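Local coordinates for extracellular solute-binding protein, family 1 (Bifidobacterium longum subsp. infantis ATCC 15697, PDB 3QUF) that probably captures a solute, likely a sugar, outside the cell and delivers it to an ABC-type importer, at residues F38-V46 and E331-T339; G80-M91 and P299-A309. All coordinates share one frame; numbering follows the deposited sequence. Where two conformers were deposited one is given.

Contact 1 (F38-V46 and E331-T339); sequences FKDNQIGEV and EAFTSAAGT
Two helices of the alpha/beta lobe that holds the N-terminus meet here, the first turns of helix 40-53 lying against the last turns of helix 327-337. Their segment axes run nearly antiparallel, at 163°, and approach to 7.7 Å. Such closeness is possible because Ala332 and Ala336 face the neighbouring helix: Ala336 CB rests 3.4 Å from Gln42 O, while Ala332 CB takes Glu45 CG at 3.8 Å on the outer side and Val46 CG2 on the inner.

Phe333 gives the largest single share of the buried surface. With its CG anti to the backbone N (chi1 -171°), the ring leaves its own helix and slides beside the opposing one toward Phe38. The two rings form a T-shaped pair, planes at 88° and centroids 5.0 Å apart; Phe333 CZ is the atom that points in, standing 3.6 Å above the middle of the Phe38 ring. Another part of the Phe333 edge meets Gln42 O, in plane, at CD1 (3.4 Å). Val46 CG2 and Ile43 CD1 approach the same ring obliquely. No hydrogen bond crosses the contact. Gln42 instead turns its amide back to its own helix start, where OE1 accepts from Lys39 N at 2.9 Å in the carbonyl plane. Close antiparallel helix packing over alanines, closed on the sheet side by an edge-to-face phenylalanine pair, is the motif seen here on one face of an alpha/beta domain.

Contact 2 (G80-M91 and P299-A309); sequences GGKPPTIFNLTM and PDQGFAIASRA
Asn88 and Phe303 lie side by side and point the same way, a non-hydrogen-bonded pair of the antiparallel strands 86-89 and 302-305. The amide stands steeply to the ring, 75° between planes, with ND2 3.3 Å above the ring centre. That nitrogen also donates to Gly302 O (3.0 Å, 167° at the hydrogen). Leu89 N reaches Gly302 O from the opposite face of its carbonyl plane, giving this oxygen two donors, while Asn88 OD1 is taken by Tyr37 N.

On the other side of the sheet, Phe87 holds CG between its backbone N and carbonyl carbon (chi1 55°), which lays the ring along the partner strand: CE1 touches Ala304 CB at 3.6 Å and CE2 lies near Ala306. Leu89 CG meets the same Ala304 methyl at 4.0 Å.

Beyond the strands, Arg308 grips Gly80 O end-on, NH1 and NH2 each at 2.9 Å and the oxygen in the guanidinium plane. Pro83 crosses that group at about a right angle, CG lying 3.5 Å over one face. At the far end Gln301 OE1 bonds only weakly to Met91 N, but a water joins the two.

The chemistry thus changes along the contact: backbone bonds, apolar packing and the Asn88 amide hold the buried middle, whereas the arginine and glutamine side chains, with waters, tie the ends, and the Arg308 charge is probably spread over the Gly80 oxygen and a water.

How the contacts relate
Contact 2 is nested within the chain loop closed by contact 1, and their centres lie 18 Å apart, yet the two meet directly. Ile43 of helix 40-53, with Phe38 and Thr339 from the loops beside the two helices, packs on strand 295-305. Ile43 CD1 lies 3.6 Å from Phe303 CE2, and Phe38 CE2 is 3.7 Å from Phe303 CZ, so the Phe38 ring serves contact 1 and also backs contact 2. Separately, Phe38 CZ comes within 3.3 Å of Asp300 O, and Thr339 CG2 touches Asp300 OD2 (3.5 Å). Segments distant in sequence are thereby gathered into one lobe. Strand 295-305 pairs also with strand 135-144, consistent with the strands that cross between lobes in solute-binding proteins.

Contact 1 (F38-V46 and E331-T339)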
loop_
_atom_site.group_PDB
_atom_site.type_symbol
_atom_site.label_atom_id
_atom_site.label_comp_id
_atom_site.label_asym_id
_atom_site.label_seq_id
_atom_site.Cartn_x
_atom_site.Cartn_y
_atom_site.Cartn_z
ATOM N N PHE A 38 -12.027 4.831 9.711
ATOM C CA PHE A 38 -12.762 3.637 9.264
ATOM C C PHE A 38 -14.224 3.785 9.555
ATOM O O PHE A 38 -14.639 4.274 10.614
ATOM C CB PHE A 38 -12.178 2.424 9.990
ATOM C CG PHE A 38 -10.763 2.155 9.626
ATOM C CD1 PHE A 38 -10.447 1.598 8.407
ATOM C CD2 PHE A 38 -9.702 2.582 10.447
ATOM C CE1 PHE A 38 -9.120 1.390 8.064
ATOM C CE2 PHE A 38 -8.406 2.378 10.078
ATOM C CZ PHE A 38 -8.123 1.793 8.898
ATOM N N LYS A 39 -15.034 3.330 8.602
ATOM C CA LYS A 39 -16.456 3.325 8.777
ATOM C C LYS A 39 -16.902 2.217 9.748
ATOM O O LYS A 39 -16.163 1.274 10.033
ATOM C CB LYS A 39 -17.132 3.163 7.431
ATOM C CG LYS A 39 -16.941 4.415 6.526
ATOM C CD LYS A 39 -17.884 4.398 5.326
ATOM C CE LYS A 39 -18.205 5.834 4.864
ATOM N NZ LYS A 39 -16.935 6.540 4.499
ATOM N N ASP A 40 -18.142 2.321 10.218
ATOM C CA ASP A 40 -18.664 1.304 11.115
ATOM C C ASP A 40 -18.604 -0.081 10.477
ATOM O O ASP A 40 -18.385 -1.051 11.181
ATOM C CB ASP A 40 -20.091 1.648 11.580
ATOM C CG ASP A 40 -20.680 0.587 12.501
ATOM O OD1 ASP A 40 -20.303 0.511 13.685
ATOM O OD2 ASP A 40 -21.522 -0.157 12.002
ATOM N N ASN A 41 -18.785 -0.181 9.157
ATOM C CA ASN A 41 -18.771 -1.521 8.533
ATOM C C ASN A 41 -17.383 -2.118 8.510
ATOM O O ASN A 41 -17.255 -3.302 8.272
ATOM C CB ASN A 41 -19.414 -1.586 7.146
ATOM C CG ASN A 41 -18.851 -0.597 6.148
ATOM O OD1 ASN A 41 -17.698 -0.219 6.174
ATOM N ND2 ASN A 41 -19.706 -0.217 5.184
ATOM N N GLN A 42 -16.366 -1.312 8.779
ATOM C CA GLN A 42 -14.983 -1.823 8.881
ATOM C C GLN A 42 -14.493 -2.035 10.313
ATOM O O GLN A 42 -13.776 -2.996 10.601
ATOM C CB GLN A 42 -14.032 -0.861 8.200
ATOM C CG GLN A 42 -14.224 -0.742 6.692
ATOM C CD GLN A 42 -13.553 0.534 6.123
ATOM O OE1 GLN A 42 -13.862 1.694 6.504
ATOM N NE2 GLN A 42 -12.653 0.319 5.192
ATOM N N ILE A 43 -14.847 -1.126 11.218
ATOM C CA ILE A 43 -14.298 -1.170 12.590
ATOM C C ILE A 43 -15.340 -1.362 13.695
ATOM O O ILE A 43 -14.978 -1.534 14.860
ATOM C CB ILE A 43 -13.430 0.106 12.858
ATOM C CG1 ILE A 43 -12.350 -0.165 13.919
ATOM C CG2 ILE A 43 -14.305 1.280 13.205
ATOM C CD1 ILE A 43 -11.097 0.558 13.782
ATOM N N GLY A 44 -16.631 -1.374 13.340
ATOM C CA GLY A 44 -17.683 -1.433 14.349
ATOM C C GLY A 44 -17.630 -2.662 15.236
ATOM O O GLY A 44 -17.893 -2.560 16.425
ATOM N N GLU A 45 -17.329 -3.826 14.659
ATOM C CA GLU A 45 -17.224 -5.066 15.445
ATOM C C GLU A 45 -16.054 -5.025 16.414
ATOM O O GLU A 45 -16.131 -5.588 17.541
ATOM C CB GLU A 45 -17.107 -6.322 14.566
ATOM C CG GLU A 45 -16.923 -7.609 15.403
ATOM C CD GLU A 45 -17.076 -8.902 14.611
ATOM O OE1 GLU A 45 -17.130 -8.844 13.368
ATOM O OE2 GLU A 45 -17.163 -9.977 15.249
ATOM N N VAL A 46 -14.960 -4.377 16.006
ATOM C CA VAL A 46 -13.839 -4.173 16.915
ATOM C C VAL A 46 -14.292 -3.326 18.115
ATOM O O VAL A 46 -14.057 -3.677 19.284
ATOM C CB VAL A 46 -12.624 -3.488 16.203
ATOM C CG1 VAL A 46 -11.524 -3.152 17.198
ATOM C CG2 VAL A 46 -12.081 -4.372 15.095
ATOM N N GLU A 331 -8.927 -10.453 13.893
ATOM C CA GLU A 331 -9.855 -11.231 13.064
ATOM C C GLU A 331 -11.053 -10.371 12.679
ATOM O O GLU A 331 -11.451 -10.349 11.512
ATOM C CB GLU A 331 -10.309 -12.504 13.774
ATOM C CG GLU A 331 -11.344 -13.277 12.943
ATOM C CD GLU A 331 -11.474 -14.730 13.350
ATOM O OE1 GLU A 331 -11.157 -15.054 14.523
ATOM O OE2 GLU A 331 -11.886 -15.553 12.472
ATOM N N ALA A 332 -11.596 -9.653 13.660
ATOM C CA ALA A 332 -12.748 -8.795 13.411
ATOM C C ALA A 332 -12.441 -7.680 12.414
ATOM O O ALA A 332 -13.209 -7.455 11.499
ATOM C CB ALA A 332 -13.284 -8.199 14.715
ATOM N N PHE A 333 -11.305 -7.047 12.564
ATOM C CA PHE A 333 -10.953 -5.915 11.712
ATOM C C PHE A 333 -10.607 -6.366 10.289
ATOM O O PHE A 333 -11.139 -5.832 9.327
ATOM C CB PHE A 333 -9.791 -5.187 12.328
ATOM C CG PHE A 333 -9.456 -3.865 11.658
ATOM C CD1 PHE A 333 -10.430 -3.050 11.098
ATOM C CD2 PHE A 333 -8.152 -3.413 11.660
ATOM C CE1 PHE A 333 -10.093 -1.842 10.504
ATOM C CE2 PHE A 333 -7.811 -2.206 11.056
ATOM C CZ PHE A 333 -8.779 -1.421 10.499
ATOM N N THR A 334 -9.738 -7.378 10.169
ATOM C CA THR A 334 -9.297 -7.802 8.841
ATOM C C THR A 334 -10.444 -8.426 8.042
ATOM O O THR A 334 -10.548 -8.205 6.826
ATOM C CB THR A 334 -8.117 -8.792 8.906
ATOM O OG1 THR A 334 -8.489 -9.921 9.720
ATOM C CG2 THR A 334 -6.855 -8.072 9.439
ATOM N N SER A 335 -11.307 -9.160 8.710
ATOM C CA SER A 335 -12.433 -9.799 8.010
ATOM C C SER A 335 -13.416 -8.727 7.510
ATOM O O SER A 335 -13.888 -8.822 6.381
ATOM C CB SER A 335 -13.117 -10.878 8.864
ATOM O OG SER A 335 -13.776 -10.291 9.973
ATOM N N ALA A 336 -13.696 -7.693 8.317
ATOM C CA ALA A 336 -14.638 -6.633 7.914
ATOM C C ALA A 336 -14.077 -5.718 6.841
ATOM O O ALA A 336 -14.812 -5.278 5.941
ATOM C CB ALA A 336 -15.076 -5.794 9.137
ATOM N N ALA A 337 -12.787 -5.406 6.944
ATOM C CA ALA A 337 -12.137 -4.481 6.060
ATOM C C ALA A 337 -11.591 -5.139 4.805
ATOM O O ALA A 337 -11.185 -4.434 3.897
ATOM C CB ALA A 337 -10.999 -3.742 6.795
ATOM N N GLY A 338 -11.540 -6.467 4.758
ATOM C CA GLY A 338 -10.949 -7.182 3.630
ATOM C C GLY A 338 -9.430 -7.045 3.479
ATOM O O GLY A 338 -8.887 -7.073 2.363
ATOM N N THR A 339 -8.740 -6.900 4.595
ATOM C CA THR A 339 -7.308 -6.679 4.612
ATOM C C THR A 339 -6.574 -7.843 5.245
ATOM O O THR A 339 -7.197 -8.830 5.688
ATOM C CB THR A 339 -7.013 -5.386 5.355
ATOM O OG1 THR A 339 -7.690 -5.417 6.604
ATOM C CG2 THR A 339 -7.465 -4.151 4.510
#

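Contact 2 (G80-M91 and P299-A309)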
loop_
_atom_site.group_PDB
_atom_site.type_symbol
_atom_site.label_atom_id
_atom_site.label_comp_id
_atom_site.label_asym_id
_atom_site.label_seq_id
_atom_site.Cartn_x
_atom_site.Cartn_y
_atom_site.Cartn_z
ATOM N N GLY A 80 -8.217 21.734 18.938
ATOM C CA GLY A 80 -9.216 22.326 19.812
ATOM C C GLY A 80 -9.046 21.916 21.269
ATOM O O GLY A 80 -8.032 21.348 21.634
ATOM N N GLY A 81 -10.078 22.159 22.072
ATOM C CA GLY A 81 -9.996 21.915 23.488
ATOM C C GLY A 81 -10.248 20.496 23.945
ATOM O O GLY A 81 -10.016 20.199 25.105
ATOM N N LYS A 82 -10.716 19.645 23.032
ATOM C CA LYS A 82 -11.088 18.262 23.352
ATOM C C LYS A 82 -10.587 17.288 22.275
ATOM O O LYS A 82 -11.389 16.761 21.514
ATOM C CB LYS A 82 -12.618 18.157 23.515
ATOM C CG LYS A 82 -13.495 18.505 22.266
ATOM C CD LYS A 82 -15.009 18.225 22.482
ATOM C CE LYS A 82 -15.756 19.425 23.079
ATOM N NZ LYS A 82 -17.194 19.132 23.430
ATOM N N PRO A 83 -9.248 17.088 22.156
ATOM C CA PRO A 83 -8.841 16.229 21.046
ATOM C C PRO A 83 -9.340 14.805 21.247
ATOM O O PRO A 83 -9.500 14.390 22.389
ATOM C CB PRO A 83 -7.331 16.226 21.122
ATOM C CG PRO A 83 -6.973 17.362 21.996
ATOM C CD PRO A 83 -8.085 17.619 22.871
ATOM N N PRO A 84 -9.601 14.085 20.161
ATOM C CA PRO A 84 -9.993 12.684 20.302
ATOM C C PRO A 84 -8.871 11.886 20.951
ATOM O O PRO A 84 -7.697 12.056 20.584
ATOM C CB PRO A 84 -10.212 12.202 18.866
ATOM C CG PRO A 84 -9.633 13.215 17.999
ATOM C CD PRO A 84 -9.493 14.507 18.760
ATOM N N THR A 85 -9.219 10.997 21.868
ATOM C CA THR A 85 -8.191 10.183 22.498
ATOM C C THR A 85 -7.443 9.270 21.540
ATOM O O THR A 85 -6.225 9.007 21.717
ATOM C CB THR A 85 -8.791 9.329 23.628
ATOM O OG1 THR A 85 -9.862 9.999 24.285
ATOM C CG2 THR A 85 -7.712 8.952 24.625
ATOM N N ILE A 86 -8.180 8.695 20.592
ATOM C CA ILE A 86 -7.656 7.799 19.592
ATOM C C ILE A 86 -8.062 8.332 18.225
ATOM O O ILE A 86 -9.151 8.900 18.054
ATOM C CB ILE A 86 -8.202 6.391 19.755
ATOM C CG1 ILE A 86 -7.945 5.837 21.146
ATOM C CG2 ILE A 86 -7.605 5.450 18.680
ATOM C CD1 ILE A 86 -9.025 4.903 21.674
ATOM N N PHE A 87 -7.152 8.214 17.290
ATOM C CA PHE A 87 -7.377 8.681 15.935
ATOM C C PHE A 87 -6.467 7.917 14.962
ATOM O O PHE A 87 -5.611 7.112 15.377
ATOM C CB PHE A 87 -7.231 10.196 15.828
ATOM C CG PHE A 87 -5.933 10.699 16.338
ATOM C CD1 PHE A 87 -4.812 10.711 15.534
ATOM C CD2 PHE A 87 -5.820 11.104 17.676
ATOM C CE1 PHE A 87 -3.574 11.145 16.058
ATOM C CE2 PHE A 87 -4.597 11.544 18.174
ATOM C CZ PHE A 87 -3.487 11.531 17.363
ATOM N N ASN A 88 -6.596 8.207 13.676
ATOM C CA ASN A 88 -5.798 7.520 12.676
ATOM C C ASN A 88 -4.803 8.394 11.967
ATOM O O ASN A 88 -5.097 9.543 11.627
ATOM C CB ASN A 88 -6.737 6.886 11.628
ATOM C CG ASN A 88 -7.544 5.734 12.171
ATOM O OD1 ASN A 88 -8.766 5.791 12.269
ATOM N ND2 ASN A 88 -6.837 4.631 12.588
ATOM N N LEU A 89 -3.609 7.832 11.752
ATOM C CA LEU A 89 -2.599 8.404 10.905
ATOM C C LEU A 89 -2.750 7.729 9.553
ATOM O O LEU A 89 -2.562 6.523 9.413
ATOM C CB LEU A 89 -1.214 8.153 11.467
ATOM C CG LEU A 89 -0.942 8.750 12.857
ATOM C CD1 LEU A 89 0.454 8.366 13.326
ATOM C CD2 LEU A 89 -1.098 10.252 12.883
ATOM N N THR A 90 -3.157 8.516 8.582
ATOM C CA THR A 90 -3.403 8.009 7.250
ATOM C C THR A 90 -2.236 8.363 6.348
ATOM O O THR A 90 -1.340 9.113 6.741
ATOM C CB THR A 90 -4.662 8.577 6.661
ATOM O OG1 THR A 90 -4.477 9.949 6.233
ATOM C CG2 THR A 90 -5.835 8.494 7.685
HETATM N N MSE A 91 -2.255 7.862 5.103
HETATM C CA MSE A 91 -1.158 8.204 4.197
HETATM C C MSE A 91 -1.150 9.669 3.813
HETATM O O MSE A 91 -0.091 10.234 3.426
HETATM C CB MSE A 91 -1.195 7.298 2.947
HETATM C CG MSE A 91 -1.061 5.792 3.275
HETATM SE SE MSE A 91 0.572 5.302 4.242
HETATM C CE MSE A 91 -0.120 5.190 6.110
ATOM N N PRO A 299 0.446 -0.353 4.741
ATOM C CA PRO A 299 -0.410 -0.404 5.887
ATOM C C PRO A 299 -1.772 0.252 5.592
ATOM O O PRO A 299 -1.832 1.290 4.940
ATOM C CB PRO A 299 0.393 0.394 6.939
ATOM C CG PRO A 299 1.045 1.469 6.122
ATOM C CD PRO A 299 1.503 0.670 4.900
ATOM N N ASP A 300 -2.836 -0.343 6.095
ATOM C CA ASP A 300 -4.182 0.248 6.000
ATOM C C ASP A 300 -4.339 1.219 7.181
ATOM O O ASP A 300 -5.052 0.950 8.161
ATOM C CB ASP A 300 -5.270 -0.808 5.981
ATOM C CG ASP A 300 -6.643 -0.210 5.698
ATOM O OD1 ASP A 300 -6.675 0.949 5.170
ATOM O OD2 ASP A 300 -7.659 -0.937 5.841
ATOM N N GLN A 301 -3.614 2.335 7.078
ATOM C CA GLN A 301 -3.485 3.373 8.104
ATOM C C GLN A 301 -2.917 2.874 9.442
ATOM O O GLN A 301 -2.630 1.698 9.623
ATOM C CB GLN A 301 -4.826 4.088 8.349
ATOM C CG GLN A 301 -5.758 4.148 7.198
ATOM C CD GLN A 301 -5.140 4.535 5.908
ATOM O OE1 GLN A 301 -4.253 5.397 5.818
ATOM N NE2 GLN A 301 -5.586 3.836 4.845
ATOM N N GLY A 302 -2.688 3.815 10.327
ATOM C CA GLY A 302 -2.154 3.548 11.659
ATOM C C GLY A 302 -3.087 4.106 12.708
ATOM O O GLY A 302 -3.894 4.997 12.438
ATOM N N PHE A 303 -2.983 3.566 13.915
ATOM C CA PHE A 303 -3.726 4.046 15.071
ATOM C C PHE A 303 -2.813 4.771 16.022
ATOM O O PHE A 303 -1.714 4.305 16.286
ATOM C CB PHE A 303 -4.382 2.869 15.788
ATOM C CG PHE A 303 -5.444 2.199 14.973
ATOM C CD1 PHE A 303 -5.106 1.357 13.923
ATOM C CD2 PHE A 303 -6.787 2.471 15.196
ATOM C CE1 PHE A 303 -6.110 0.790 13.118
ATOM C CE2 PHE A 303 -7.761 1.895 14.398
ATOM C CZ PHE A 303 -7.415 1.069 13.364
ATOM N N ALA A 304 -3.277 5.890 16.547
ATOM C CA ALA A 304 -2.498 6.759 17.414
ATOM C C ALA A 304 -3.337 7.216 18.597
ATOM O O ALA A 304 -4.591 7.182 18.568
ATOM C CB ALA A 304 -2.013 7.970 16.600
ATOM N N ILE A 305 -2.644 7.602 19.658
ATOM C CA ILE A 305 -3.254 8.125 20.872
ATOM C C ILE A 305 -2.859 9.624 21.010
ATOM O O ILE A 305 -1.750 10.021 20.676
ATOM C CB ILE A 305 -2.766 7.300 22.115
ATOM C CG1 ILE A 305 -3.154 5.835 21.975
ATOM C CG2 ILE A 305 -3.298 7.910 23.410
ATOM C CD1 ILE A 305 -2.616 4.900 23.060
ATOM N N ALA A 306 -3.775 10.434 21.531
ATOM C CA ALA A 306 -3.548 11.871 21.754
ATOM C C ALA A 306 -2.498 12.060 22.847
ATOM O O ALA A 306 -2.621 11.493 23.948
ATOM C CB ALA A 306 -4.824 12.555 22.191
ATOM N N SER A 307 -1.521 12.908 22.583
ATOM C CA SER A 307 -0.623 13.332 23.653
ATOM C C SER A 307 -1.325 14.245 24.664
ATOM O O SER A 307 -0.927 14.285 25.837
ATOM C CB SER A 307 0.616 13.980 23.080
ATOM O OG SER A 307 0.224 15.108 22.342
ATOM N N ARG A 308 -2.345 14.976 24.225
ATOM C CA ARG A 308 -3.138 15.840 25.083
ATOM C C ARG A 308 -4.391 15.105 25.535
ATOM O O ARG A 308 -5.478 15.203 24.915
ATOM C CB ARG A 308 -3.492 17.144 24.364
ATOM C CG ARG A 308 -4.321 18.111 25.187
ATOM C CD ARG A 308 -3.941 19.512 24.968
ATOM N NE ARG A 308 -4.084 19.884 23.573
ATOM C CZ ARG A 308 -5.217 20.324 23.045
ATOM N NH1 ARG A 308 -5.240 20.631 21.756
ATOM N NH2 ARG A 308 -6.310 20.465 23.774
ATOM N N ALA A 309 -4.226 14.349 26.597
ATOM C CA ALA A 309 -5.271 13.449 27.140
ATOM C C ALA A 309 -4.844 13.209 28.561
ATOM O O ALA A 309 -3.668 13.344 28.868
ATOM C CB ALA A 309 -5.362 12.144 26.413
HETATM O O HOH W 1 -7.631 19.218 26.039
HETATM O O HOH W 2 -7.741 14.016 24.508
HETATM O O HOH W 3 -4.369 6.704 3.557
#